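Local structure of flagella basal body P-ring formation protein FlgA (Salmonella typhimurium, 3TEE) at residues N75-A80 against V94-G99; R107-I112 against V130-I135; R146-A151 against N159-A164; W139-G144 against G186-D191; L33-Q38 against E62-Q67. The protein acts in the periplasm in assembly of the flagellar P-ring, probably as a chaperone or modulator of that process. One frame throughout, in Å; residues are numbered along the deposited sequence.

The five contacts string out along an elongated chain, and their order is 5, 1, 2, 4, 3 if each is placed by its first residue. Interactions 5 and 1 sit near the two ends of the long strand 62-79, with centres about 37 Å apart. Interaction 2 lies beside interaction 1, centre to centre about 10 Å, and V77 probably pairs through its backbone with V109 and V130, tying the two together. Interactions 3 and 4 both reach the five-stranded sheet toward the C-terminus and touch through A164 and G144. About 63 Å separates the centres of interactions 3 and 5, a spread in keeping with the open form of a protein whose flexibility regulates P-ring assembly.

Interaction 1: residues N75-A80 against V94-G99; sequences NYVAVA and VTLKRG
K97 lies against Y76, the two side chains running side by side in the same direction. CB of K97 sits over one face of the ring, 4.2 Å from its centroid, in a CH-pi contact, while K97 CD approaches the phenol oxygen, Y76 OH, at 3.6 Å. At the ring's edge is the backbone N of G99. Y76 reaches this place because its CG stands between the backbone N and the carbonyl carbon (chi1 65°), which lays the ring alongside the neighbouring strand. Water links the phenol onward: one molecule joins Y76 OH to R98 O, and another reaches K97 NZ weakly.

On the other face of the sheet, V77 CG1 meets V94 CB at 4.0 Å and V77 CG2 meets L96 CD2 at the same distance. V77 also packs on V109, and V94 on I115. R98 heads outward to salt bridges with D20 and E21.

Y76 and K97 exchange two backbone hydrogen bonds, K97 N to Y76 O measuring 2.9 Å. A78 and T95 form a second such pair, with A78 N 2.8 Å from T95 O. Hydrogen-bonded and non-hydrogen-bonded pairs succeed one another from N75 to V79, the regular ladder of a twisted antiparallel beta-sheet.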
# COMPACT_ATOMS: atom_id res chain seq x y z
N ASN A 75 -5.35 -15.75 3.14
CA ASN A 75 -6.37 -14.81 2.70
C ASN A 75 -5.81 -13.66 1.87
O ASN A 75 -4.66 -13.21 2.03
CB ASN A 75 -7.21 -14.31 3.91
CG ASN A 75 -8.17 -15.35 4.47
OD1 ASN A 75 -8.67 -16.23 3.77
ND2 ASN A 75 -8.50 -15.24 5.75
N TYR A 76 -6.61 -13.22 0.92
CA TYR A 76 -6.30 -12.07 0.08
C TYR A 76 -7.63 -11.39 -0.24
O TYR A 76 -8.69 -11.99 -0.06
CB TYR A 76 -5.54 -12.48 -1.20
CG TYR A 76 -6.33 -13.34 -2.15
CD1 TYR A 76 -7.06 -12.77 -3.19
CD2 TYR A 76 -6.35 -14.73 -2.02
CE1 TYR A 76 -7.77 -13.56 -4.10
CE2 TYR A 76 -7.09 -15.53 -2.89
CZ TYR A 76 -7.80 -14.93 -3.92
OH TYR A 76 -8.49 -15.70 -4.80
N VAL A 77 -7.57 -10.16 -0.68
CA VAL A 77 -8.76 -9.37 -0.98
C VAL A 77 -9.15 -9.64 -2.43
O VAL A 77 -8.33 -9.49 -3.33
CB VAL A 77 -8.55 -7.86 -0.65
CG1 VAL A 77 -9.81 -7.04 -0.94
CG2 VAL A 77 -8.12 -7.67 0.82
N ALA A 78 -10.43 -10.02 -2.65
CA ALA A 78 -11.02 -10.29 -3.96
C ALA A 78 -12.32 -9.47 -4.11
O ALA A 78 -12.98 -9.14 -3.13
CB ALA A 78 -11.33 -11.78 -4.11
N VAL A 79 -12.69 -9.19 -5.35
CA VAL A 79 -13.95 -8.50 -5.70
C VAL A 79 -15.12 -9.48 -5.43
O VAL A 79 -15.05 -10.67 -5.80
CB VAL A 79 -13.90 -8.05 -7.16
CG1 VAL A 79 -15.19 -7.32 -7.57
CG2 VAL A 79 -12.69 -7.12 -7.38
N ALA A 80 -16.14 -9.02 -4.69
CA ALA A 80 -17.32 -9.83 -4.34
C ALA A 80 -18.57 -9.43 -5.15
O ALA A 80 -19.53 -10.20 -5.16
CB ALA A 80 -17.63 -9.69 -2.85
N VAL A 94 -16.08 -6.13 -1.82
CA VAL A 94 -14.73 -6.73 -1.73
C VAL A 94 -14.72 -7.58 -0.49
O VAL A 94 -15.26 -7.16 0.54
CB VAL A 94 -13.52 -5.75 -1.73
CG1 VAL A 94 -13.38 -5.01 -3.05
CG2 VAL A 94 -13.57 -4.78 -0.54
N THR A 95 -14.09 -8.77 -0.56
CA THR A 95 -14.03 -9.69 0.57
C THR A 95 -12.71 -10.45 0.62
O THR A 95 -11.93 -10.43 -0.33
CB THR A 95 -15.16 -10.75 0.47
OG1 THR A 95 -14.97 -11.54 -0.71
CG2 THR A 95 -16.51 -10.13 0.45
N LEU A 96 -12.54 -11.23 1.67
CA LEU A 96 -11.37 -12.08 1.84
C LEU A 96 -11.70 -13.44 1.29
O LEU A 96 -12.74 -14.01 1.60
CB LEU A 96 -11.01 -12.19 3.34
CG LEU A 96 -10.36 -11.00 4.02
CD1 LEU A 96 -10.08 -11.37 5.46
CD2 LEU A 96 -8.99 -10.63 3.38
N LYS A 97 -10.81 -13.95 0.44
CA LYS A 97 -10.88 -15.23 -0.20
C LYS A 97 -9.61 -15.99 0.21
O LYS A 97 -8.55 -15.38 0.41
CB LYS A 97 -10.90 -14.99 -1.71
CG LYS A 97 -11.45 -16.13 -2.51
CD LYS A 97 -11.92 -15.66 -3.88
CE LYS A 97 -12.43 -16.82 -4.70
NZ LYS A 97 -12.89 -16.38 -6.04
N ARG A 98 -9.71 -17.32 0.32
CA ARG A 98 -8.58 -18.18 0.67
C ARG A 98 -7.99 -18.73 -0.63
O ARG A 98 -8.73 -19.23 -1.48
CB ARG A 98 -9.03 -19.34 1.58
CG ARG A 98 -7.87 -20.32 1.96
CD ARG A 98 -8.34 -21.66 2.59
NE ARG A 98 -7.22 -22.58 2.91
CZ ARG A 98 -6.29 -22.30 3.82
NH1 ARG A 98 -5.29 -23.14 4.04
NH2 ARG A 98 -6.33 -21.14 4.47
N GLY A 99 -6.67 -18.61 -0.79
CA GLY A 99 -6.06 -19.13 -2.00
C GLY A 99 -4.55 -19.19 -1.90
O GLY A 99 -3.96 -18.76 -0.90
O HOH W 1 -7.43 -18.51 4.72
O HOH W 2 -9.86 -14.97 -6.95
O HOH W 3 -9.03 -18.39 -4.54

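Interaction 2: residues R107-I112 against V130-I135; sequences RTVLDI and VQLTMI
R107 and L132 cross at about a right angle, the leucine passing beneath a face of the guanidinium. L132 CB lies 3.6 Å from the guanidinium plane, offset toward its rim, and CD1 of the same leucine comes within 3.8 Å of R107 NE. The arginine chain is bent at chi3 (79°), which turns its flat end over L132. T133 also crosses it nearly perpendicularly, bringing T133 CG2 to 3.5 Å from R107 NH1.

The other branch of L132 serves V109: L132 CD2 and V109 CG2 meet at 3.7 Å, again with the side chains roughly perpendicular. Alongside these contacts runs a single backbone bridge centred on T108 and Q131, made by the hydrogen bonds L132 N to R107 O at 2.9 Å and V109 N to V130 O at 2.8 Å. This is an isolated bridge between loops, and the 3-10 turn 132-134 begins directly after it. V109 and V130 each also pair through the backbone with V77, so the bridge is fastened to the edge of strand 62-79.

T108 OG1 faces Q131 CG at 3.9 Å, the side chains meeting at a slant. Their polar ends bond elsewhere, T108 OG1 to the carbonyl of P105 and Q131 NE2 to that of P106.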
# COMPACT_ATOMS: atom_id res chain seq x y z
N ARG A 107 1.23 -7.44 -6.56
CA ARG A 107 0.71 -6.46 -5.60
C ARG A 107 -0.79 -6.67 -5.25
O ARG A 107 -1.55 -5.70 -5.20
CB ARG A 107 0.99 -5.02 -6.08
CG ARG A 107 2.48 -4.63 -6.02
CD ARG A 107 2.72 -3.30 -6.70
NE ARG A 107 2.34 -2.16 -5.86
CZ ARG A 107 1.93 -0.99 -6.32
NH1 ARG A 107 1.82 -0.78 -7.63
NH2 ARG A 107 1.61 -0.01 -5.48
N THR A 108 -1.19 -7.92 -5.02
CA THR A 108 -2.56 -8.21 -4.58
C THR A 108 -2.63 -7.76 -3.13
O THR A 108 -1.72 -8.07 -2.34
CB THR A 108 -2.91 -9.71 -4.72
OG1 THR A 108 -2.89 -10.05 -6.10
CG2 THR A 108 -4.30 -10.06 -4.12
N VAL A 109 -3.71 -7.06 -2.76
CA VAL A 109 -3.94 -6.63 -1.39
C VAL A 109 -4.22 -7.88 -0.53
O VAL A 109 -5.04 -8.72 -0.91
CB VAL A 109 -5.09 -5.59 -1.29
CG1 VAL A 109 -5.36 -5.22 0.16
CG2 VAL A 109 -4.78 -4.34 -2.11
N LEU A 110 -3.52 -8.01 0.61
CA LEU A 110 -3.72 -9.18 1.47
C LEU A 110 -4.50 -8.83 2.73
O LEU A 110 -5.25 -9.67 3.26
CB LEU A 110 -2.37 -9.82 1.85
CG LEU A 110 -1.45 -10.24 0.70
CD1 LEU A 110 -0.15 -10.79 1.23
CD2 LEU A 110 -2.14 -11.24 -0.24
N ASP A 111 -4.36 -7.59 3.17
CA ASP A 111 -4.97 -7.08 4.38
C ASP A 111 -6.14 -6.20 4.02
O ASP A 111 -5.95 -5.18 3.36
CB ASP A 111 -3.90 -6.32 5.18
CG ASP A 111 -4.39 -5.53 6.38
OD1 ASP A 111 -3.69 -4.58 6.78
OD2 ASP A 111 -5.45 -5.89 6.95
N ILE A 112 -7.33 -6.58 4.46
CA ILE A 112 -8.59 -5.87 4.22
C ILE A 112 -8.54 -4.40 4.68
O ILE A 112 -9.25 -3.56 4.14
CB ILE A 112 -9.75 -6.68 4.85
CG1 ILE A 112 -11.13 -6.33 4.27
CG2 ILE A 112 -9.73 -6.63 6.39
CD1 ILE A 112 -11.40 -6.86 2.83
N VAL A 130 -7.89 -8.13 -5.78
CA VAL A 130 -7.76 -6.67 -5.76
C VAL A 130 -6.27 -6.33 -5.73
O VAL A 130 -5.58 -6.64 -4.74
CB VAL A 130 -8.55 -6.02 -4.60
CG1 VAL A 130 -8.26 -4.51 -4.50
CG2 VAL A 130 -10.06 -6.27 -4.75
N GLN A 131 -5.77 -5.72 -6.80
CA GLN A 131 -4.36 -5.29 -6.88
C GLN A 131 -4.25 -3.81 -6.61
O GLN A 131 -5.17 -3.05 -6.92
CB GLN A 131 -3.75 -5.62 -8.24
CG GLN A 131 -3.67 -7.12 -8.52
CD GLN A 131 -3.35 -7.32 -9.98
OE1 GLN A 131 -4.24 -7.52 -10.81
NE2 GLN A 131 -2.07 -7.25 -10.34
N LEU A 132 -3.13 -3.38 -5.99
CA LEU A 132 -2.86 -1.96 -5.69
C LEU A 132 -2.90 -1.06 -6.95
O LEU A 132 -3.36 0.07 -6.88
CB LEU A 132 -1.53 -1.79 -4.93
CG LEU A 132 -1.49 -2.31 -3.49
CD1 LEU A 132 -0.07 -2.27 -2.94
CD2 LEU A 132 -2.40 -1.50 -2.57
N THR A 133 -2.50 -1.61 -8.11
CA THR A 133 -2.57 -0.90 -9.40
C THR A 133 -4.01 -0.64 -9.89
O THR A 133 -4.19 0.18 -10.79
CB THR A 133 -1.77 -1.65 -10.48
OG1 THR A 133 -2.15 -3.04 -10.48
CG2 THR A 133 -0.27 -1.50 -10.31
N MET A 134 -5.03 -1.34 -9.34
CA MET A 134 -6.43 -1.20 -9.77
C MET A 134 -7.16 -0.13 -8.98
O MET A 134 -8.31 0.17 -9.29
CB MET A 134 -7.23 -2.50 -9.54
CG MET A 134 -6.88 -3.66 -10.41
SD MET A 134 -7.55 -5.21 -9.66
CE MET A 134 -7.37 -6.24 -11.07
N ILE A 135 -6.55 0.34 -7.89
CA ILE A 135 -7.20 1.23 -6.95
C ILE A 135 -6.40 2.50 -6.61
O ILE A 135 -5.19 2.54 -6.79
CB ILE A 135 -7.58 0.44 -5.64
CG1 ILE A 135 -6.33 0.08 -4.81
CG2 ILE A 135 -8.46 -0.82 -5.94
CD1 ILE A 135 -6.59 -0.39 -3.34

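Interaction 3: residues R146-A151 against N159-A164; sequences RVQVIA and NAEGQA
The guanidinium of R146 meets the carboxylate of E161 at its edge: NH2 points within its own plane to E161 OE1, 2.8 Å away, with an N-H...O angle of 162°. The two flat groups stand almost perpendicular, 89° apart, and the donor approaches OE1 from above the carboxylate plane. This salt bridge therefore uses one N-H and one oxygen, not the paired, coplanar geometry of a two-pronged bridge. R146 extends from CG to NE, its CG anti to the backbone N (chi1 -180°), and this length carries the charge diagonally across the sheet to a residue beyond its direct partner, Q163. The amide of Q148 is likewise nearly perpendicular to the carboxylate; bent at chi2, Q148 lies alongside E161 and sets OE1 3.4 Å from E161 CG. At the far end, N159 OD1 rests against I150 CG1 at 3.4 Å.

The opposite face is apolar. V147 CG1 touches A164 CB at 4.0 Å, and both V147 and V149 pack on V176 of strand 173-178. The backbones form two rings of hydrogen bonds, V147 with G162 and V149 with A160; V149 N to A160 O is 2.7 Å. Together the strands make an antiparallel beta-hairpin, whose first strand also pairs with strand 194-197.

The face of R146, Q148 and E161 is mostly polar, with I150 as its apolar member. There the positive charge of R146 would probably favour an ionised carboxylate on E161, while the valines of the other face pack inward and depend on apolar contact.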
# COMPACT_ATOMS: atom_id res chain seq x y z
N ARG A 146 -16.25 23.75 -2.66
CA ARG A 146 -15.92 24.87 -1.80
C ARG A 146 -15.02 24.30 -0.71
O ARG A 146 -15.36 23.26 -0.12
CB ARG A 146 -17.19 25.49 -1.20
CG ARG A 146 -16.94 26.69 -0.28
CD ARG A 146 -18.22 27.37 0.14
NE ARG A 146 -18.03 28.21 1.33
CZ ARG A 146 -18.27 27.81 2.58
NH1 ARG A 146 -18.70 26.58 2.82
NH2 ARG A 146 -18.07 28.64 3.59
N VAL A 147 -13.85 24.89 -0.51
CA VAL A 147 -12.88 24.39 0.48
C VAL A 147 -12.39 25.54 1.36
O VAL A 147 -12.56 26.70 1.00
CB VAL A 147 -11.68 23.66 -0.17
CG1 VAL A 147 -12.10 22.36 -0.84
CG2 VAL A 147 -10.93 24.57 -1.14
N GLN A 148 -11.75 25.19 2.47
CA GLN A 148 -11.18 26.15 3.40
C GLN A 148 -9.67 26.06 3.32
O GLN A 148 -9.10 24.97 3.40
CB GLN A 148 -11.67 25.89 4.85
CG GLN A 148 -13.08 26.40 5.14
CD GLN A 148 -13.14 27.88 5.43
OE1 GLN A 148 -13.88 28.62 4.78
NE2 GLN A 148 -12.41 28.34 6.44
N VAL A 149 -9.03 27.21 3.11
CA VAL A 149 -7.58 27.32 3.07
C VAL A 149 -7.15 27.86 4.43
O VAL A 149 -7.65 28.89 4.88
CB VAL A 149 -7.08 28.22 1.90
CG1 VAL A 149 -5.57 28.44 1.99
CG2 VAL A 149 -7.46 27.62 0.55
N ILE A 150 -6.24 27.15 5.09
CA ILE A 150 -5.72 27.49 6.40
C ILE A 150 -4.21 27.63 6.31
O ILE A 150 -3.50 26.65 6.09
CB ILE A 150 -6.15 26.45 7.49
CG1 ILE A 150 -7.70 26.28 7.52
CG2 ILE A 150 -5.58 26.81 8.88
CD1 ILE A 150 -8.23 25.07 8.33
N ALA A 151 -3.72 28.86 6.49
CA ALA A 151 -2.29 29.15 6.49
C ALA A 151 -1.86 29.60 7.88
O ALA A 151 -2.54 30.41 8.50
CB ALA A 151 -1.97 30.20 5.45
N ASN A 159 -7.36 32.32 7.25
CA ASN A 159 -8.43 31.37 6.96
C ASN A 159 -9.21 31.97 5.82
O ASN A 159 -9.69 33.10 5.93
CB ASN A 159 -9.33 31.14 8.18
CG ASN A 159 -8.70 30.25 9.22
OD1 ASN A 159 -8.86 29.03 9.20
ND2 ASN A 159 -7.99 30.85 10.17
N ALA A 160 -9.25 31.26 4.67
CA ALA A 160 -9.94 31.78 3.50
C ALA A 160 -10.68 30.70 2.73
O ALA A 160 -10.29 29.53 2.78
CB ALA A 160 -8.96 32.52 2.60
N GLU A 161 -11.77 31.08 2.07
CA GLU A 161 -12.60 30.15 1.31
C GLU A 161 -12.18 30.24 -0.14
O GLU A 161 -11.80 31.30 -0.63
CB GLU A 161 -14.11 30.49 1.40
CG GLU A 161 -14.59 31.19 2.66
CD GLU A 161 -16.06 31.59 2.65
OE1 GLU A 161 -16.80 31.16 3.57
OE2 GLU A 161 -16.47 32.33 1.72
N GLY A 162 -12.26 29.11 -0.82
CA GLY A 162 -11.94 29.01 -2.23
C GLY A 162 -12.58 27.79 -2.85
O GLY A 162 -13.30 27.05 -2.18
N GLN A 163 -12.32 27.58 -4.14
CA GLN A 163 -12.87 26.45 -4.88
C GLN A 163 -11.73 25.53 -5.29
O GLN A 163 -10.77 25.98 -5.92
CB GLN A 163 -13.64 26.96 -6.10
CG GLN A 163 -14.62 25.99 -6.71
CD GLN A 163 -15.36 26.60 -7.87
OE1 GLN A 163 -14.94 27.61 -8.46
NE2 GLN A 163 -16.48 25.99 -8.26
N ALA A 164 -11.81 24.24 -4.91
CA ALA A 164 -10.79 23.27 -5.29
C ALA A 164 -10.77 23.17 -6.81
O ALA A 164 -11.82 23.09 -7.45
CB ALA A 164 -11.10 21.92 -4.69

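Interaction 4: residues W139-G144 against G186-D191; sequences WRVKAG and GTVDSD
The polar part of this contact belongs to R140, whose NE donates to the carbonyl oxygen of S190 at 2.8 Å. The bond is fairly straight at hydrogen (166°) and the acceptor lies within the guanidinium plane, at its edge. Relative to the carbonyl, however, the donor stands well above the plane, 51° out of it. R140 NH2 also passes 3.1 Å from D191 O, but the angle is too poor for a hydrogen bond. The carboxylates of D189 and D191 remain apart from the guanidinium; D189 OD1 instead accepts a bond from the backbone N of N193 and a weak one from D191 N. The arginine is thus held by a backbone carbonyl of the turn following strand 183-188, not by its carboxylates.

The apolar part centres on V188. Its CG1 meets R140 CB at 3.8 Å and V141 CG2 at 3.8 Å, so one methyl rests against two successive residues of the opposing loop. The bend of R140 at chi2 (63°) lets its aliphatic beginning rest on the valine while its head continues to S190. V141 and V188 both pack further on I194.

No backbone hydrogen bonds join the two segments; each pairs instead with a neighbour, V141 with A168 and V188 with A171. R140 and V141 both face A168, the signature of a classic beta bulge.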
# COMPACT_ATOMS: atom_id res chain seq x y z
N TRP A 139 -11.18 10.67 -3.03
CA TRP A 139 -10.90 12.11 -3.07
C TRP A 139 -11.53 12.76 -1.85
O TRP A 139 -12.75 12.73 -1.71
CB TRP A 139 -11.44 12.76 -4.35
CG TRP A 139 -10.94 12.19 -5.65
CD1 TRP A 139 -11.69 11.97 -6.77
CD2 TRP A 139 -9.58 11.90 -6.01
NE1 TRP A 139 -10.88 11.56 -7.80
CE2 TRP A 139 -9.59 11.49 -7.36
CE3 TRP A 139 -8.35 11.97 -5.33
CZ2 TRP A 139 -8.41 11.15 -8.04
CZ3 TRP A 139 -7.19 11.60 -6.00
CH2 TRP A 139 -7.23 11.18 -7.33
N ARG A 140 -10.71 13.33 -0.95
CA ARG A 140 -11.24 14.06 0.21
C ARG A 140 -11.75 15.42 -0.31
O ARG A 140 -12.78 15.92 0.15
CB ARG A 140 -10.15 14.25 1.29
CG ARG A 140 -10.63 14.95 2.58
CD ARG A 140 -11.69 14.16 3.34
NE ARG A 140 -12.41 14.97 4.33
CZ ARG A 140 -13.51 15.67 4.09
NH1 ARG A 140 -14.02 15.71 2.86
NH2 ARG A 140 -14.10 16.34 5.06
N VAL A 141 -11.06 15.95 -1.32
CA VAL A 141 -11.40 17.20 -1.96
C VAL A 141 -11.65 16.91 -3.45
O VAL A 141 -10.84 16.24 -4.08
CB VAL A 141 -10.27 18.25 -1.70
CG1 VAL A 141 -10.26 19.35 -2.74
CG2 VAL A 141 -10.38 18.83 -0.30
N LYS A 142 -12.78 17.37 -3.98
CA LYS A 142 -13.13 17.18 -5.39
C LYS A 142 -13.11 18.50 -6.15
O LYS A 142 -13.43 19.52 -5.56
CB LYS A 142 -14.50 16.49 -5.54
CG LYS A 142 -14.53 15.08 -4.95
CD LYS A 142 -15.94 14.51 -4.92
CE LYS A 142 -15.98 13.15 -4.27
NZ LYS A 142 -17.37 12.68 -4.03
N ALA A 143 -12.73 18.48 -7.44
CA ALA A 143 -12.70 19.66 -8.29
C ALA A 143 -14.08 20.36 -8.29
O ALA A 143 -15.11 19.68 -8.43
CB ALA A 143 -12.30 19.27 -9.70
N GLY A 144 -14.09 21.67 -8.05
CA GLY A 144 -15.30 22.48 -8.01
C GLY A 144 -15.90 22.67 -6.62
O GLY A 144 -16.78 23.51 -6.44
N GLY A 186 -1.94 23.92 -1.39
CA GLY A 186 -1.58 23.35 -0.09
C GLY A 186 -1.90 21.88 0.02
O GLY A 186 -2.29 21.23 -0.95
N THR A 187 -1.75 21.34 1.23
CA THR A 187 -1.96 19.92 1.52
C THR A 187 -3.36 19.67 2.08
O THR A 187 -3.78 20.36 3.01
CB THR A 187 -0.85 19.44 2.48
OG1 THR A 187 0.42 19.79 1.93
CG2 THR A 187 -0.91 17.95 2.76
N VAL A 188 -4.08 18.69 1.52
CA VAL A 188 -5.41 18.31 2.01
C VAL A 188 -5.28 17.58 3.37
O VAL A 188 -4.45 16.68 3.51
CB VAL A 188 -6.20 17.44 0.99
CG1 VAL A 188 -7.56 17.03 1.54
CG2 VAL A 188 -6.37 18.17 -0.33
N ASP A 189 -6.08 17.99 4.37
CA ASP A 189 -6.10 17.33 5.67
C ASP A 189 -7.37 16.46 5.78
O ASP A 189 -8.23 16.53 4.89
CB ASP A 189 -5.93 18.32 6.85
CG ASP A 189 -7.06 19.28 7.18
OD1 ASP A 189 -8.19 19.07 6.68
OD2 ASP A 189 -6.83 20.23 7.97
N SER A 190 -7.50 15.66 6.87
CA SER A 190 -8.65 14.76 7.10
C SER A 190 -10.02 15.46 7.10
O SER A 190 -11.02 14.81 6.78
CB SER A 190 -8.44 13.95 8.37
OG SER A 190 -8.35 14.78 9.51
N ASP A 191 -10.06 16.77 7.42
CA ASP A 191 -11.29 17.57 7.44
C ASP A 191 -11.66 18.20 6.08
O ASP A 191 -12.67 18.90 5.98
CB ASP A 191 -11.21 18.65 8.53
CG ASP A 191 -11.35 18.11 9.93
OD1 ASP A 191 -12.47 17.66 10.29
OD2 ASP A 191 -10.35 18.13 10.68

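Interaction 5: residues L33-Q38 against E62-Q67; sequences LPSCEQ and EKRYLQ
L33 presents its far end to L66: the two side chains cross at about a right angle, and L33 CD2 meets L66 CD2 at 4.1 Å. The same methyl of L66 touches P34 CD, so leucine and proline share one apolar partner. L33 and P34 also lie on I3, so the loop touches both helix 2-14 and strand 62-79.

R64, nearly as deeply covered by the contact, runs past the proline. Its CG lies 3.7 Å from P34 N, and its guanidinium turns one face to the carbonyl oxygen of L33, which sits 3.1 Å above the plane and toward the rim without forming a hydrogen bond. At the guanidinium edge, R64 NE donates to E62 OE1 at 2.9 Å in a salt bridge within the strand. That bond meets the carboxylate from well above its plane.

P34 leads directly into S35, which grips E62 with two donors. S35 OG donates to the syn lone pair of E62 OE2 at 2.7 Å, and S35 N reaches E62 OE1 at 3.0 Å, also on the syn side. OG is able to do so because it stands anti to the carbonyl carbon (chi1 -53°), beside the N that binds the other oxygen. The next residue, C36, is tied by a disulfide to C59 of strand 53-59.

The two S35 bonds thus tie the loop to the strand, while R64 holds E62 in position from within its own strand. Together the three donors should fix the rotation of the carboxylate and probably favour its ionised form.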
# COMPACT_ATOMS: atom_id res chain seq x y z
N LEU A 33 23.47 -28.74 -0.68
CA LEU A 33 22.77 -28.53 0.60
C LEU A 33 23.79 -28.26 1.71
O LEU A 33 24.91 -28.79 1.65
CB LEU A 33 21.91 -29.75 0.99
CG LEU A 33 20.59 -29.95 0.24
CD1 LEU A 33 19.96 -31.29 0.65
CD2 LEU A 33 19.60 -28.81 0.51
N PRO A 34 23.43 -27.46 2.74
CA PRO A 34 24.38 -27.23 3.85
C PRO A 34 24.73 -28.54 4.58
O PRO A 34 23.88 -29.43 4.68
CB PRO A 34 23.63 -26.27 4.77
CG PRO A 34 22.21 -26.44 4.42
CD PRO A 34 22.17 -26.72 2.96
N SER A 35 25.98 -28.68 5.05
CA SER A 35 26.46 -29.89 5.74
C SER A 35 26.17 -29.86 7.23
O SER A 35 26.13 -30.92 7.85
CB SER A 35 27.96 -30.04 5.56
OG SER A 35 28.33 -30.00 4.19
N CYS A 36 26.08 -28.66 7.84
CA CYS A 36 25.90 -28.59 9.28
C CYS A 36 24.49 -28.98 9.73
O CYS A 36 23.56 -29.02 8.92
CB CYS A 36 26.32 -27.23 9.83
SG CYS A 36 25.26 -25.87 9.29
N GLU A 37 24.35 -29.24 11.03
CA GLU A 37 23.11 -29.67 11.68
C GLU A 37 22.06 -28.54 11.69
O GLU A 37 20.88 -28.80 11.47
CB GLU A 37 23.45 -30.05 13.12
CG GLU A 37 22.43 -30.89 13.85
CD GLU A 37 22.91 -31.31 15.23
OE1 GLU A 37 23.99 -31.93 15.32
OE2 GLU A 37 22.21 -30.99 16.22
N GLN A 38 22.51 -27.30 11.99
CA GLN A 38 21.60 -26.17 12.12
C GLN A 38 22.08 -25.00 11.23
O GLN A 38 22.66 -24.05 11.74
CB GLN A 38 21.51 -25.77 13.62
CG GLN A 38 20.35 -24.81 13.93
CD GLN A 38 20.48 -24.13 15.29
OE1 GLN A 38 21.33 -24.47 16.12
NE2 GLN A 38 19.70 -23.09 15.49
N GLU A 62 30.70 -22.60 4.79
CA GLU A 62 29.78 -22.74 3.66
C GLU A 62 28.81 -21.60 3.59
O GLU A 62 28.26 -21.19 4.60
CB GLU A 62 28.95 -24.04 3.71
CG GLU A 62 29.75 -25.33 3.68
CD GLU A 62 28.93 -26.58 3.96
OE1 GLU A 62 27.71 -26.57 3.71
OE2 GLU A 62 29.53 -27.58 4.40
N LYS A 63 28.49 -21.18 2.37
CA LYS A 63 27.44 -20.22 2.11
C LYS A 63 26.68 -20.77 0.89
O LYS A 63 27.05 -20.49 -0.25
CB LYS A 63 28.00 -18.80 1.87
CG LYS A 63 26.89 -17.79 1.58
CD LYS A 63 27.48 -16.43 1.19
CE LYS A 63 26.39 -15.39 1.07
NZ LYS A 63 26.92 -14.15 0.46
N ARG A 64 25.68 -21.61 1.14
CA ARG A 64 24.93 -22.25 0.05
C ARG A 64 23.84 -21.35 -0.45
O ARG A 64 23.22 -20.65 0.36
CB ARG A 64 24.26 -23.56 0.53
CG ARG A 64 25.23 -24.56 1.22
CD ARG A 64 26.35 -25.04 0.32
NE ARG A 64 27.05 -26.16 0.93
CZ ARG A 64 27.75 -27.06 0.25
NH1 ARG A 64 27.87 -26.97 -1.07
NH2 ARG A 64 28.32 -28.08 0.89
N TYR A 65 23.59 -21.38 -1.77
CA TYR A 65 22.49 -20.64 -2.39
C TYR A 65 21.46 -21.69 -2.78
O TYR A 65 21.67 -22.44 -3.74
CB TYR A 65 22.93 -19.86 -3.65
CG TYR A 65 23.94 -18.75 -3.47
CD1 TYR A 65 23.97 -17.99 -2.30
CD2 TYR A 65 24.80 -18.38 -4.50
CE1 TYR A 65 24.87 -16.93 -2.14
CE2 TYR A 65 25.68 -17.31 -4.37
CZ TYR A 65 25.72 -16.60 -3.18
OH TYR A 65 26.61 -15.56 -3.04
N LEU A 66 20.39 -21.80 -2.00
CA LEU A 66 19.37 -22.79 -2.27
C LEU A 66 18.23 -22.20 -3.07
O LEU A 66 17.88 -21.03 -2.88
CB LEU A 66 18.83 -23.43 -0.96
CG LEU A 66 19.85 -23.93 0.08
CD1 LEU A 66 19.14 -24.47 1.29
CD2 LEU A 66 20.81 -25.01 -0.51
N GLN A 67 17.67 -22.98 -3.98
CA GLN A 67 16.51 -22.54 -4.74
C GLN A 67 15.36 -23.36 -4.22
O GLN A 67 15.45 -24.59 -4.17
CB GLN A 67 16.68 -22.74 -6.25
CG GLN A 67 17.79 -21.89 -6.89
CD GLN A 67 17.86 -22.17 -8.37
OE1 GLN A 67 18.12 -23.30 -8.81
NE2 GLN A 67 17.53 -21.17 -9.16